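Local coordinates for maltose/maltodextrin-binding protein (Thermus thermophilus, PDB 2GH9), which binds maltotriose and, as a periplasmic-type binding protein, probably captures maltodextrins outside the cell for uptake, at residues Thr4-Phe9 with Val35-Ala40; Gly10-Glu15 with Leu237-Lys242; Gln44-Gly49 with Gly68-Ala73; Ala56-Thr61 with Gln269-Asn274. One frame throughout, in Å; residues are numbered along the deposited sequence.

Contact 1 (Thr4-Phe9 with Val35-Ala40); sequences TVWTHF and VEVPFA. With GLC (alpha-D-glucopyranose), chain B; GLC (alpha-D-glucopyranose), chain C.
Val-35 runs parallel to Trp-6 at the edge of the sheet. Its N reaches Val-5 O (2.7 Å) and its O takes the N-H of Thr-7 (2.9 Å), then Val-37 N closes onto Thr-7 O at 3.0 Å. On the face carrying Trp-6, Val-37 lays CG2 over the five-membered part of the indole, 3.6 Å from Trp-6 CG, a CH-pi contact, while Val-35 CB sits at the indole edge. Beyond the strands the two segments turn toward the sugar site, and Phe-39 is the side chain to follow. Phe-39 CB packs beside His-8 CB (3.8 Å). Phe-39 CB also lies 3.3 Å from O1 of the chain B glucose, with CG near the same O1. With CG opposite the backbone N (chi1 170°), the ring is carried forward between the imidazole and the sugars. CD1 comes down over the middle of the His-8 ring in an edge-to-face pair, planes 82° apart; Phe-9 CD1 covers the other imidazole face. CE1 faces C3 of the chain C glucose, CE2 approaches its O4, and Phe-39 CZ reaches that O4 at 3.3 Å; O4 of the chain B unit lies over the phenyl face. At the imidazole edge, His-8 ND1 is hydrogen-bonded to O2 of the chain B glucose (2.8 Å), and NE2 has weak bonds to Thr-61 O and Gln-269 OE1. The chemistry is therefore split: aromatic surfaces probably limit how the imidazole can turn, while ND1 holds O2, and O1 is met by a water and, weakly, by His-8 O.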
loop_
_atom_site.group_PDB
_atom_site.type_symbol
_atom_site.label_atom_id
_atom_site.label_comp_id
_atom_site.label_asym_id
_atom_site.label_seq_id
_atom_site.Cartn_x
_atom_site.Cartn_y
_atom_site.Cartn_z
ATOM N N THR A 4 -19.009 -9.569 12.228
ATOM C CA THR A 4 -18.424 -8.231 12.223
ATOM C C THR A 4 -17.217 -8.173 11.292
ATOM O O THR A 4 -16.460 -9.140 11.159
ATOM C CB THR A 4 -18.062 -7.742 13.634
ATOM O OG1 THR A 4 -16.966 -8.500 14.145
ATOM C CG2 THR A 4 -19.273 -7.889 14.582
ATOM N N VAL A 5 -17.096 -7.027 10.620
ATOM C CA VAL A 5 -16.015 -6.739 9.676
ATOM C C VAL A 5 -15.252 -5.526 10.180
ATOM O O VAL A 5 -15.844 -4.494 10.396
ATOM C CB VAL A 5 -16.565 -6.409 8.267
ATOM C CG1 VAL A 5 -15.420 -6.121 7.247
ATOM C CG2 VAL A 5 -17.435 -7.533 7.781
ATOM N N TRP A 6 -13.945 -5.675 10.384
ATOM C CA TRP A 6 -13.060 -4.517 10.561
ATOM C C TRP A 6 -12.578 -4.033 9.213
ATOM O O TRP A 6 -12.161 -4.853 8.380
ATOM C CB TRP A 6 -11.860 -4.883 11.421
ATOM C CG TRP A 6 -12.183 -4.992 12.861
ATOM C CD1 TRP A 6 -13.354 -4.643 13.474
ATOM C CD2 TRP A 6 -11.311 -5.457 13.887
ATOM N NE1 TRP A 6 -13.275 -4.897 14.816
ATOM C CE2 TRP A 6 -12.023 -5.380 15.102
ATOM C CE3 TRP A 6 -9.998 -5.953 13.895
ATOM C CZ2 TRP A 6 -11.463 -5.765 16.322
ATOM C CZ3 TRP A 6 -9.444 -6.335 15.102
ATOM C CH2 TRP A 6 -10.180 -6.240 16.307
ATOM N N THR A 7 -12.648 -2.719 8.990
ATOM C CA THR A 7 -12.142 -2.128 7.743
ATOM C C THR A 7 -11.433 -0.793 7.965
ATOM O O THR A 7 -11.807 -0.031 8.850
ATOM C CB THR A 7 -13.295 -1.912 6.713
ATOM O OG1 THR A 7 -12.744 -1.513 5.465
ATOM C CG2 THR A 7 -14.289 -0.867 7.195
ATOM N N HIS A 8 -10.439 -0.519 7.128
ATOM C CA HIS A 8 -9.738 0.777 7.095
ATOM C C HIS A 8 -10.242 1.670 5.959
ATOM O O HIS A 8 -9.701 2.762 5.699
ATOM C CB HIS A 8 -8.221 0.602 6.981
ATOM C CG HIS A 8 -7.767 -0.275 5.847
ATOM N ND1 HIS A 8 -7.450 0.220 4.598
ATOM C CD2 HIS A 8 -7.501 -1.606 5.800
ATOM C CE1 HIS A 8 -7.053 -0.774 3.821
ATOM N NE2 HIS A 8 -7.048 -1.888 4.534
ATOM N N PHE A 9 -11.295 1.213 5.290
ATOM C CA PHE A 9 -11.853 1.951 4.189
ATOM C C PHE A 9 -12.613 3.186 4.693
ATOM O O PHE A 9 -13.208 3.187 5.781
ATOM C CB PHE A 9 -12.831 1.084 3.372
ATOM C CG PHE A 9 -12.214 -0.109 2.703
ATOM C CD1 PHE A 9 -10.838 -0.281 2.620
ATOM C CD2 PHE A 9 -13.033 -1.075 2.141
ATOM C CE1 PHE A 9 -10.299 -1.379 2.005
ATOM C CE2 PHE A 9 -12.505 -2.174 1.520
ATOM C CZ PHE A 9 -11.134 -2.323 1.435
ATOM N N VAL A 35 -17.225 -2.199 10.939
ATOM C CA VAL A 35 -16.572 -1.426 11.991
ATOM C C VAL A 35 -15.303 -0.805 11.398
ATOM O O VAL A 35 -14.431 -1.512 10.879
ATOM C CB VAL A 35 -16.289 -2.304 13.251
ATOM C CG1 VAL A 35 -15.494 -1.555 14.314
ATOM C CG2 VAL A 35 -17.607 -2.816 13.868
ATOM N N GLU A 36 -15.239 0.524 11.444
ATOM C CA GLU A 36 -14.056 1.273 11.028
ATOM C C GLU A 36 -12.961 1.215 12.088
ATOM O O GLU A 36 -13.228 1.277 13.296
ATOM C CB GLU A 36 -14.408 2.721 10.712
ATOM C CG GLU A 36 -15.286 2.869 9.483
ATOM C CD GLU A 36 -16.084 4.173 9.488
ATOM O OE1 GLU A 36 -15.571 5.200 8.989
ATOM O OE2 GLU A 36 -17.238 4.154 9.972
ATOM N N VAL A 37 -11.736 1.055 11.605
ATOM C CA VAL A 37 -10.526 0.929 12.419
ATOM C C VAL A 37 -9.443 1.620 11.602
ATOM O O VAL A 37 -9.337 1.357 10.390
ATOM C CB VAL A 37 -10.060 -0.519 12.614
ATOM C CG1 VAL A 37 -8.890 -0.576 13.663
ATOM C CG2 VAL A 37 -11.227 -1.487 12.945
ATOM N N PRO A 38 -8.653 2.516 12.235
ATOM C CA PRO A 38 -7.531 3.086 11.469
ATOM C C PRO A 38 -6.552 1.986 11.026
ATOM O O PRO A 38 -6.242 1.045 11.799
ATOM C CB PRO A 38 -6.872 4.042 12.456
ATOM C CG PRO A 38 -7.835 4.206 13.587
ATOM C CD PRO A 38 -8.679 3.006 13.632
ATOM N N PHE A 39 -6.080 2.113 9.791
ATOM C CA PHE A 39 -5.209 1.126 9.155
ATOM C C PHE A 39 -4.048 0.716 10.049
ATOM O O PHE A 39 -3.763 -0.478 10.199
ATOM C CB PHE A 39 -4.689 1.684 7.818
ATOM C CG PHE A 39 -3.599 0.860 7.190
ATOM C CD1 PHE A 39 -3.920 -0.229 6.390
ATOM C CD2 PHE A 39 -2.267 1.160 7.403
ATOM C CE1 PHE A 39 -2.922 -0.983 5.810
ATOM C CE2 PHE A 39 -1.249 0.391 6.834
ATOM C CZ PHE A 39 -1.575 -0.671 6.041
ATOM N N ALA A 40 -3.408 1.706 10.674
ATOM C CA ALA A 40 -2.165 1.489 11.457
ATOM C C ALA A 40 -2.391 0.813 12.819
ATOM O O ALA A 40 -1.428 0.490 13.530
ATOM C CB ALA A 40 -1.418 2.828 11.630
HETATM C C1 GLC B . -6.049 4.164 4.364
HETATM C C2 GLC B . -6.081 3.298 3.106
HETATM C C3 GLC B . -4.863 2.395 3.078
HETATM C C4 GLC B . -3.589 3.252 3.149
HETATM C C5 GLC B . -3.578 4.126 4.413
HETATM C C6 GLC B . -2.396 5.116 4.402
HETATM O O1 GLC B . -6.267 3.320 5.493
HETATM O O2 GLC B . -7.308 2.539 3.036
HETATM O O3 GLC B . -4.848 1.557 1.911
HETATM O O4 GLC B . -2.471 2.393 3.286
HETATM O O5 GLC B . -4.801 4.856 4.491
HETATM O O6 GLC B . -2.413 5.979 5.555
HETATM C C1 GLC C . -1.495 2.478 2.235
HETATM C C2 GLC C . -1.217 1.077 1.725
HETATM C C3 GLC C . -0.515 0.259 2.832
HETATM C C4 GLC C . 0.706 0.960 3.406
HETATM C C5 GLC C . 0.353 2.390 3.806
HETATM C C6 GLC C . 1.605 3.164 4.234
HETATM O O2 GLC C . -2.448 0.434 1.384
HETATM O O3 GLC C . -0.161 -1.017 2.342
HETATM O O4 GLC C . 1.198 0.230 4.548
HETATM O O5 GLC C . -0.284 3.083 2.708
HETATM O O6 GLC C . 1.301 4.213 5.157
HETATM O O HOH W 1 -7.589 4.246 7.704
#

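Contact 2 (Gly10-Glu15 with Leu237-Lys242); sequences GGPELE and LGDYKK
Asp-239 swings its CG opposite its own carbonyl carbon (chi1 -63°), which sends the carboxylate across to Gly-11 and Pro-12, and Gly-11 meets it with a positive phi of 59°. OD1 ends 3.8 Å from Gly-11 CA, where a beta carbon would run into it, and 3.7 Å from Pro-12 CD. These are van der Waals approaches, without a bond. The proline ring is the piece that fills the gap: CG presses on the backbone of Gly-238, 3.5 Å from its O, and also faces Lys-242 CB, 4.4 Å away. Gly-238 has no side chain, and a beta carbon would come tight against Pro-12 CD, which suits the close approach of the helix segments, 8.3 Å between axes at a steep 107°. With alanine in place of Pro-12, CG and CD are gone, and the helix is likely to lose its packing on Gly-238 O and Asp-239 OD1. Beside the ring a water joins the helices, donating a hydrogen bond to Glu-13 OE2 and accepting one from Gly-238 N, each at 3.0 Å. Glu-13 also forms a salt bridge with Arg-305, which bonds the bound sugar, so it is a second-shell residue of the site. Helix 237-242 packs against the small sheet of one lobe, helix 11-26 against the large sheet of the other. The contact thus spans the two lobes, consistent with the closed, sugar-bound form. Joined by a proline ring, a carboxylate in van der Waals contact and one water, the surfaces could probably part without breaking any direct bond between them.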
loop_
_atom_site.group_PDB
_atom_site.type_symbol
_atom_site.label_atom_id
_atom_site.label_comp_id
_atom_site.label_asym_id
_atom_site.label_seq_id
_atom_site.Cartn_x
_atom_site.Cartn_y
_atom_site.Cartn_z
ATOM N N GLY A 10 -12.589 4.230 3.875
ATOM C CA GLY A 10 -13.448 5.387 4.062
ATOM C C GLY A 10 -14.046 5.776 2.744
ATOM O O GLY A 10 -13.800 5.121 1.723
ATOM N N GLY A 11 -14.882 6.812 2.781
ATOM C CA GLY A 11 -15.427 7.404 1.593
ATOM C C GLY A 11 -16.223 6.436 0.744
ATOM O O GLY A 11 -16.935 5.573 1.279
ATOM N N PRO A 12 -16.138 6.603 -0.586
ATOM C CA PRO A 12 -16.767 5.682 -1.540
ATOM C C PRO A 12 -16.435 4.196 -1.329
ATOM O O PRO A 12 -17.319 3.334 -1.520
ATOM C CB PRO A 12 -16.250 6.175 -2.878
ATOM C CG PRO A 12 -16.057 7.638 -2.668
ATOM C CD PRO A 12 -15.469 7.719 -1.286
ATOM N N GLU A 13 -15.196 3.883 -0.933
ATOM C CA GLU A 13 -14.836 2.476 -0.697
ATOM C C GLU A 13 -15.617 1.881 0.443
ATOM O O GLU A 13 -16.098 0.741 0.338
ATOM C CB GLU A 13 -13.344 2.306 -0.417
ATOM C CG GLU A 13 -12.448 2.487 -1.624
ATOM C CD GLU A 13 -10.986 2.191 -1.301
ATOM O OE1 GLU A 13 -10.637 2.155 -0.110
ATOM O OE2 GLU A 13 -10.172 1.986 -2.232
ATOM N N LEU A 14 -15.723 2.646 1.526
ATOM C CA LEU A 14 -16.507 2.267 2.690
ATOM C C LEU A 14 -17.983 2.115 2.328
ATOM O O LEU A 14 -18.646 1.195 2.805
ATOM C CB LEU A 14 -16.363 3.305 3.818
ATOM C CG LEU A 14 -17.128 3.030 5.117
ATOM C CD1 LEU A 14 -16.675 1.706 5.757
ATOM C CD2 LEU A 14 -16.991 4.219 6.094
ATOM N N GLU A 15 -18.492 3.030 1.503
ATOM C CA GLU A 15 -19.893 2.967 1.106
ATOM C C GLU A 15 -20.197 1.682 0.313
ATOM O O GLU A 15 -21.213 1.037 0.553
ATOM C CB GLU A 15 -20.335 4.235 0.363
ATOM C CG GLU A 15 -21.776 4.635 0.697
ATOM C CD GLU A 15 -21.987 5.067 2.165
ATOM O OE1 GLU A 15 -21.368 6.064 2.596
ATOM O OE2 GLU A 15 -22.775 4.423 2.899
ATOM N N LEU A 237 -8.139 7.528 -4.422
ATOM C CA LEU A 237 -8.850 7.958 -5.615
ATOM C C LEU A 237 -10.346 8.113 -5.421
ATOM O O LEU A 237 -10.939 8.953 -6.084
ATOM C CB LEU A 237 -8.571 7.018 -6.788
ATOM C CG LEU A 237 -7.138 7.067 -7.308
ATOM C CD1 LEU A 237 -6.898 6.138 -8.501
ATOM C CD2 LEU A 237 -6.708 8.497 -7.651
ATOM N N GLY A 238 -10.938 7.324 -4.518
ATOM C CA GLY A 238 -12.351 7.451 -4.181
ATOM C C GLY A 238 -12.689 8.881 -3.782
ATOM O O GLY A 238 -13.615 9.483 -4.332
ATOM N N ASP A 239 -11.905 9.416 -2.850
ATOM C CA ASP A 239 -12.100 10.782 -2.358
ATOM C C ASP A 239 -11.721 11.842 -3.383
ATOM O O ASP A 239 -12.336 12.904 -3.396
ATOM C CB ASP A 239 -11.345 11.006 -1.056
ATOM C CG ASP A 239 -11.841 10.118 0.076
ATOM O OD1 ASP A 239 -13.072 10.036 0.259
ATOM O OD2 ASP A 239 -11.004 9.527 0.805
ATOM N N TYR A 240 -10.749 11.548 -4.258
ATOM C CA TYR A 240 -10.435 12.435 -5.395
ATOM C C TYR A 240 -11.533 12.450 -6.471
ATOM O O TYR A 240 -11.831 13.521 -7.028
ATOM C CB TYR A 240 -9.072 12.108 -6.059
ATOM C CG TYR A 240 -7.868 12.091 -5.130
ATOM C CD1 TYR A 240 -7.936 12.632 -3.839
ATOM C CD2 TYR A 240 -6.655 11.549 -5.551
ATOM C CE1 TYR A 240 -6.850 12.595 -2.978
ATOM C CE2 TYR A 240 -5.548 11.520 -4.696
ATOM C CZ TYR A 240 -5.655 12.044 -3.413
ATOM O OH TYR A 240 -4.586 12.023 -2.551
ATOM N N LYS A 241 -12.094 11.280 -6.799
ATOM C CA LYS A 241 -13.238 11.203 -7.709
ATOM C C LYS A 241 -14.425 11.974 -7.106
ATOM O O LYS A 241 -15.092 12.740 -7.802
ATOM C CB LYS A 241 -13.655 9.746 -8.002
ATOM C CG LYS A 241 -12.681 8.914 -8.815
ATOM C CD LYS A 241 -13.095 7.431 -8.847
ATOM C CE LYS A 241 -12.274 6.643 -9.870
ATOM N NZ LYS A 241 -12.627 5.189 -9.937
ATOM N N LYS A 242 -14.664 11.788 -5.812
ATOM C CA LYS A 242 -15.785 12.440 -5.114
ATOM C C LYS A 242 -15.649 13.964 -5.052
ATOM O O LYS A 242 -16.645 14.688 -5.176
ATOM C CB LYS A 242 -15.945 11.876 -3.705
ATOM C CG LYS A 242 -17.207 12.338 -2.971
ATOM C CD LYS A 242 -17.303 11.711 -1.573
ATOM C CE LYS A 242 -18.203 12.538 -0.649
ATOM N NZ LYS A 242 -18.421 11.929 0.706
HETATM O O HOH W 2 -9.955 4.572 -3.692
#

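Contact 3 (Gln44-Gly49 with Gly68-Ala73); sequences QKFILG and GEMAQA
Ile-47 is the bump of this interface, pushed into the hollow that Glu-69, Met-70 and Ala-73 leave on the facing helix. Three of its side-chain carbons each take a different wall. CD1 lies against the extended Glu-69 chain, 3.5 Å from OE2, crossing it at about a right angle; CG1 meets Met-70 CG at 3.9 Å; and CG2 fits against Ala-73 CB at 3.7 Å. The sharing out follows from chi1 of -75°, which turns CG1 toward the middle of the groove and leaves CG2 for the alanine. A second bump goes the other way: Met-70 bends at its last torsion and tucks CE against Phe-46, within 3.2 Å of CD2, a tight fit. The phenyl ring itself continues inward to Trp-6 and Asn-274. The Glu-69 carboxylate stays at the rim, where OE1 has a long, weak ion pair with Lys-43. Helix axes run 10.2 Å apart and only 17° from parallel, so the side chains bridge a fairly wide spacing. Two nearly parallel helices, joined through the intervening strand 58-63 and covering one flank of its sheet, are what the alternating beta-alpha lobe of a periplasmic binding protein is built from.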
loop_
_atom_site.group_PDB
_atom_site.type_symbol
_atom_site.label_atom_id
_atom_site.label_comp_id
_atom_site.label_asym_id
_atom_site.label_seq_id
_atom_site.Cartn_x
_atom_site.Cartn_y
_atom_site.Cartn_z
ATOM N N GLN A 44 -2.330 -5.087 15.051
ATOM C CA GLN A 44 -2.140 -5.346 16.468
ATOM C C GLN A 44 -3.464 -5.756 17.114
ATOM O O GLN A 44 -3.515 -6.701 17.880
ATOM C CB GLN A 44 -1.553 -4.117 17.172
ATOM C CG GLN A 44 -1.333 -4.330 18.687
ATOM C CD GLN A 44 -0.718 -3.147 19.378
ATOM O OE1 GLN A 44 -1.202 -2.022 19.248
ATOM N NE2 GLN A 44 0.341 -3.387 20.141
ATOM N N LYS A 45 -4.540 -5.052 16.778
ATOM C CA LYS A 45 -5.847 -5.356 17.336
ATOM C C LYS A 45 -6.261 -6.784 17.030
ATOM O O LYS A 45 -6.807 -7.482 17.900
ATOM C CB LYS A 45 -6.898 -4.382 16.808
ATOM C CG LYS A 45 -7.025 -3.108 17.623
ATOM C CD LYS A 45 -7.846 -2.045 16.878
ATOM C CE LYS A 45 -9.327 -2.333 16.939
ATOM N NZ LYS A 45 -9.849 -2.246 18.341
ATOM N N PHE A 46 -6.010 -7.215 15.794
ATOM C CA PHE A 46 -6.402 -8.551 15.334
ATOM C C PHE A 46 -5.540 -9.658 15.889
ATOM O O PHE A 46 -6.043 -10.696 16.310
ATOM C CB PHE A 46 -6.334 -8.631 13.812
ATOM C CG PHE A 46 -7.214 -9.700 13.221
ATOM C CD1 PHE A 46 -8.586 -9.468 13.046
ATOM C CD2 PHE A 46 -6.684 -10.907 12.800
ATOM C CE1 PHE A 46 -9.401 -10.430 12.464
ATOM C CE2 PHE A 46 -7.511 -11.880 12.223
ATOM C CZ PHE A 46 -8.867 -11.635 12.062
ATOM N N ILE A 47 -4.232 -9.460 15.835
ATOM C CA ILE A 47 -3.289 -10.482 16.318
ATOM C C ILE A 47 -3.481 -10.719 17.834
ATOM O O ILE A 47 -3.606 -11.863 18.287
ATOM C CB ILE A 47 -1.825 -10.106 16.010
ATOM C CG1 ILE A 47 -1.513 -10.313 14.522
ATOM C CG2 ILE A 47 -0.876 -10.954 16.870
ATOM C CD1 ILE A 47 -0.091 -9.914 14.131
ATOM N N LEU A 48 -3.522 -9.635 18.603
ATOM C CA LEU A 48 -3.714 -9.728 20.048
ATOM C C LEU A 48 -5.142 -10.139 20.426
ATOM O O LEU A 48 -5.336 -10.988 21.296
ATOM C CB LEU A 48 -3.352 -8.410 20.741
ATOM C CG LEU A 48 -1.891 -7.964 20.757
ATOM C CD1 LEU A 48 -1.741 -6.718 21.649
ATOM C CD2 LEU A 48 -0.957 -9.078 21.222
ATOM N N GLY A 49 -6.139 -9.547 19.773
ATOM C CA GLY A 49 -7.537 -9.850 20.086
ATOM C C GLY A 49 -8.075 -11.195 19.603
ATOM O O GLY A 49 -8.948 -11.773 20.235
ATOM N N GLY A 68 2.515 -13.236 6.867
ATOM C CA GLY A 68 3.447 -14.069 7.637
ATOM C C GLY A 68 3.330 -13.904 9.141
ATOM O O GLY A 68 3.213 -14.890 9.840
ATOM N N GLU A 69 3.352 -12.665 9.642
ATOM C CA GLU A 69 3.193 -12.402 11.070
ATOM C C GLU A 69 1.843 -12.855 11.634
ATOM O O GLU A 69 1.773 -13.389 12.749
ATOM C CB GLU A 69 3.385 -10.917 11.365
ATOM C CG GLU A 69 3.253 -10.539 12.815
ATOM C CD GLU A 69 3.389 -9.071 13.063
ATOM O OE1 GLU A 69 3.718 -8.313 12.113
ATOM O OE2 GLU A 69 3.173 -8.670 14.221
ATOM N N MET A 70 0.766 -12.591 10.892
ATOM C CA MET A 70 -0.564 -12.992 11.318
ATOM C C MET A 70 -0.742 -14.525 11.307
ATOM O O MET A 70 -1.328 -15.088 12.243
ATOM C CB MET A 70 -1.633 -12.326 10.439
ATOM C CG MET A 70 -1.751 -10.831 10.675
ATOM S SD MET A 70 -3.093 -10.092 9.721
ATOM C CE MET A 70 -4.283 -9.712 10.981
ATOM N N ALA A 71 -0.246 -15.167 10.246
ATOM C CA ALA A 71 -0.297 -16.611 10.096
ATOM C C ALA A 71 0.470 -17.316 11.229
ATOM O O ALA A 71 -0.034 -18.285 11.832
ATOM C CB ALA A 71 0.228 -17.027 8.706
ATOM N N GLN A 72 1.653 -16.805 11.555
ATOM C CA GLN A 72 2.399 -17.291 12.731
ATOM C C GLN A 72 1.684 -17.085 14.056
ATOM O O GLN A 72 1.895 -17.867 14.976
ATOM C CB GLN A 72 3.764 -16.622 12.824
ATOM C CG GLN A 72 4.768 -17.166 11.855
ATOM C CD GLN A 72 6.187 -16.887 12.294
ATOM O OE1 GLN A 72 6.459 -15.879 12.971
ATOM N NE2 GLN A 72 7.110 -17.777 11.914
ATOM N N ALA A 73 0.864 -16.033 14.180
ATOM C CA ALA A 73 0.068 -15.820 15.386
ATOM C C ALA A 73 -1.152 -16.735 15.406
ATOM O O ALA A 73 -1.947 -16.706 16.345
ATOM C CB ALA A 73 -0.368 -14.357 15.502
#

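Contact 4 (Ala56-Thr61 with Gln269-Asn274); sequences ADLVVT and QGVVVN
Strand 265-273 runs antiparallel beside strand 58-63, the reversed strand next to the parallel set 32-36, 3-7, 58-63 that marks type II periplasmic binding folds. Val-59 and Val-272 form the hydrogen-bonded pair: N of Val-59 to O of Val-272 at 3.0 Å, and N of Val-272 to O of Val-59 at 3.2 Å, both in the carbonyl planes. Their side chains lie side by side, Val-59 CB 3.8 Å from Val-272 CG2, with Ile-42 and Phe-46 packing on Val-59. Toward helix 280-290, Leu-58 CD1 and Val-60 CG2 both rest on Val-271 CG1. At one end Asn-274 ND2 gives a bond to Ala-56 O (3.0 Å), approaching from above the carbonyl plane, while its OD1 holds Tyr-276 N. At the other, past a cis peptide, Thr-61 OG1 (chi1 44°) donates to Gln-269 OE1 at 2.6 Å. With NE2 bound to Glu-113, the Gln-269 amide is gripped at both its O and its N where it touches the sugar. A valine replacing Thr-61 would probably leave OE1 without this donor and the amide freer to turn. Thus a buried valine seam carries, at its pocket end, polar bonds that probably orient the sugar-contacting amide.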
loop_
_atom_site.group_PDB
_atom_site.type_symbol
_atom_site.label_atom_id
_atom_site.label_comp_id
_atom_site.label_asym_id
_atom_site.label_seq_id
_atom_site.Cartn_x
_atom_site.Cartn_y
_atom_site.Cartn_z
ATOM N N ALA A 56 -12.795 -9.059 15.114
ATOM C CA ALA A 56 -13.852 -9.245 14.120
ATOM C C ALA A 56 -13.755 -10.578 13.395
ATOM O O ALA A 56 -12.700 -11.217 13.368
ATOM C CB ALA A 56 -13.820 -8.105 13.075
ATOM N N ASP A 57 -14.869 -10.972 12.783
ATOM C CA ASP A 57 -14.958 -12.228 12.048
ATOM C C ASP A 57 -14.162 -12.186 10.759
ATOM O O ASP A 57 -13.724 -13.217 10.283
ATOM C CB ASP A 57 -16.429 -12.555 11.755
ATOM C CG ASP A 57 -17.205 -12.845 13.027
ATOM O OD1 ASP A 57 -16.927 -13.888 13.635
ATOM O OD2 ASP A 57 -18.034 -12.025 13.447
ATOM N N LEU A 58 -14.005 -10.997 10.182
ATOM C CA LEU A 58 -13.154 -10.826 9.013
ATOM C C LEU A 58 -12.559 -9.418 8.936
ATOM O O LEU A 58 -12.995 -8.496 9.631
ATOM C CB LEU A 58 -13.873 -11.212 7.698
ATOM C CG LEU A 58 -15.219 -10.668 7.224
ATOM C CD1 LEU A 58 -15.459 -11.032 5.762
ATOM C CD2 LEU A 58 -16.337 -11.202 8.088
ATOM N N VAL A 59 -11.495 -9.288 8.141
ATOM C CA VAL A 59 -10.895 -7.973 7.876
ATOM C C VAL A 59 -10.965 -7.790 6.384
ATOM O O VAL A 59 -10.475 -8.636 5.636
ATOM C CB VAL A 59 -9.430 -7.839 8.343
ATOM C CG1 VAL A 59 -8.960 -6.362 8.205
ATOM C CG2 VAL A 59 -9.261 -8.286 9.775
ATOM N N VAL A 60 -11.651 -6.728 5.973
ATOM C CA VAL A 60 -11.745 -6.288 4.583
ATOM C C VAL A 60 -11.128 -4.881 4.495
ATOM O O VAL A 60 -11.797 -3.894 4.833
ATOM C CB VAL A 60 -13.203 -6.220 4.151
ATOM C CG1 VAL A 60 -13.304 -5.763 2.701
ATOM C CG2 VAL A 60 -13.900 -7.589 4.348
ATOM N N THR A 61 -9.878 -4.720 4.060
ATOM C CA THR A 61 -8.920 -5.749 3.680
ATOM C C THR A 61 -7.621 -5.533 4.466
ATOM O O THR A 61 -7.424 -4.485 5.101
ATOM C CB THR A 61 -8.580 -5.643 2.179
ATOM O OG1 THR A 61 -8.376 -4.256 1.827
ATOM C CG2 THR A 61 -9.725 -6.260 1.317
ATOM N N GLN A 269 -4.121 -6.189 -1.430
ATOM C CA GLN A 269 -5.113 -6.182 -0.378
ATOM C C GLN A 269 -5.994 -7.425 -0.518
ATOM O O GLN A 269 -6.463 -7.730 -1.605
ATOM C CB GLN A 269 -5.970 -4.926 -0.458
ATOM C CG GLN A 269 -5.212 -3.621 -0.228
ATOM C CD GLN A 269 -5.036 -3.254 1.236
ATOM O OE1 GLN A 269 -5.829 -3.633 2.093
ATOM N NE2 GLN A 269 -3.985 -2.494 1.523
ATOM N N GLY A 270 -6.230 -8.112 0.595
ATOM C CA GLY A 270 -7.073 -9.306 0.587
ATOM C C GLY A 270 -7.950 -9.425 1.801
ATOM O O GLY A 270 -7.694 -8.804 2.866
ATOM N N VAL A 271 -9.011 -10.215 1.647
ATOM C CA VAL A 271 -9.909 -10.483 2.745
ATOM C C VAL A 271 -9.367 -11.671 3.548
ATOM O O VAL A 271 -8.990 -12.712 2.968
ATOM C CB VAL A 271 -11.354 -10.791 2.269
ATOM C CG1 VAL A 271 -12.248 -11.039 3.472
ATOM C CG2 VAL A 271 -11.927 -9.636 1.358
ATOM N N VAL A 272 -9.327 -11.521 4.867
ATOM C CA VAL A 272 -8.914 -12.612 5.756
ATOM C C VAL A 272 -10.025 -12.920 6.740
ATOM O O VAL A 272 -10.778 -12.039 7.171
ATOM C CB VAL A 272 -7.582 -12.327 6.515
ATOM C CG1 VAL A 272 -6.403 -12.229 5.516
ATOM C CG2 VAL A 272 -7.715 -11.062 7.377
ATOM N N VAL A 273 -10.144 -14.197 7.071
ATOM C CA VAL A 273 -11.134 -14.639 8.019
ATOM C C VAL A 273 -10.414 -14.979 9.324
ATOM O O VAL A 273 -9.326 -15.527 9.305
ATOM C CB VAL A 273 -11.972 -15.820 7.422
ATOM C CG1 VAL A 273 -12.875 -16.460 8.496
ATOM C CG2 VAL A 273 -12.820 -15.310 6.272
ATOM N N ASN A 274 -11.018 -14.590 10.438
ATOM C CA ASN A 274 -10.519 -14.876 11.775
ATOM C C ASN A 274 -10.620 -16.376 12.077
ATOM O O ASN A 274 -11.725 -16.944 12.072
ATOM C CB ASN A 274 -11.347 -14.080 12.783
ATOM C CG ASN A 274 -10.803 -14.133 14.193
ATOM O OD1 ASN A 274 -9.931 -14.929 14.505
ATOM N ND2 ASN A 274 -11.303 -13.248 15.049
#

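How the contacts relate
Contacts 1 and 4 are the buried pair, lying on neighbouring strands of one sheet: Thr-7 OG1 of the first bonds Val-60 O of the second, and Thr-4 N meets Asp-57. Both mix backbone ladders with apolar faces and end at the sugar. Contact 3, partly buried and purely apolar at its heart, covers that sheet; Phe-46 belongs to its helix yet touches Trp-6, Val-59 and Asn-274. Contact 2 is the surface member, with a water in place of direct bonds. It meets contact 1 through Leu-14, but segment 237-242 belongs to the opposite lobe, whereas contacts 1, 3 and 4 lie within a single lobe.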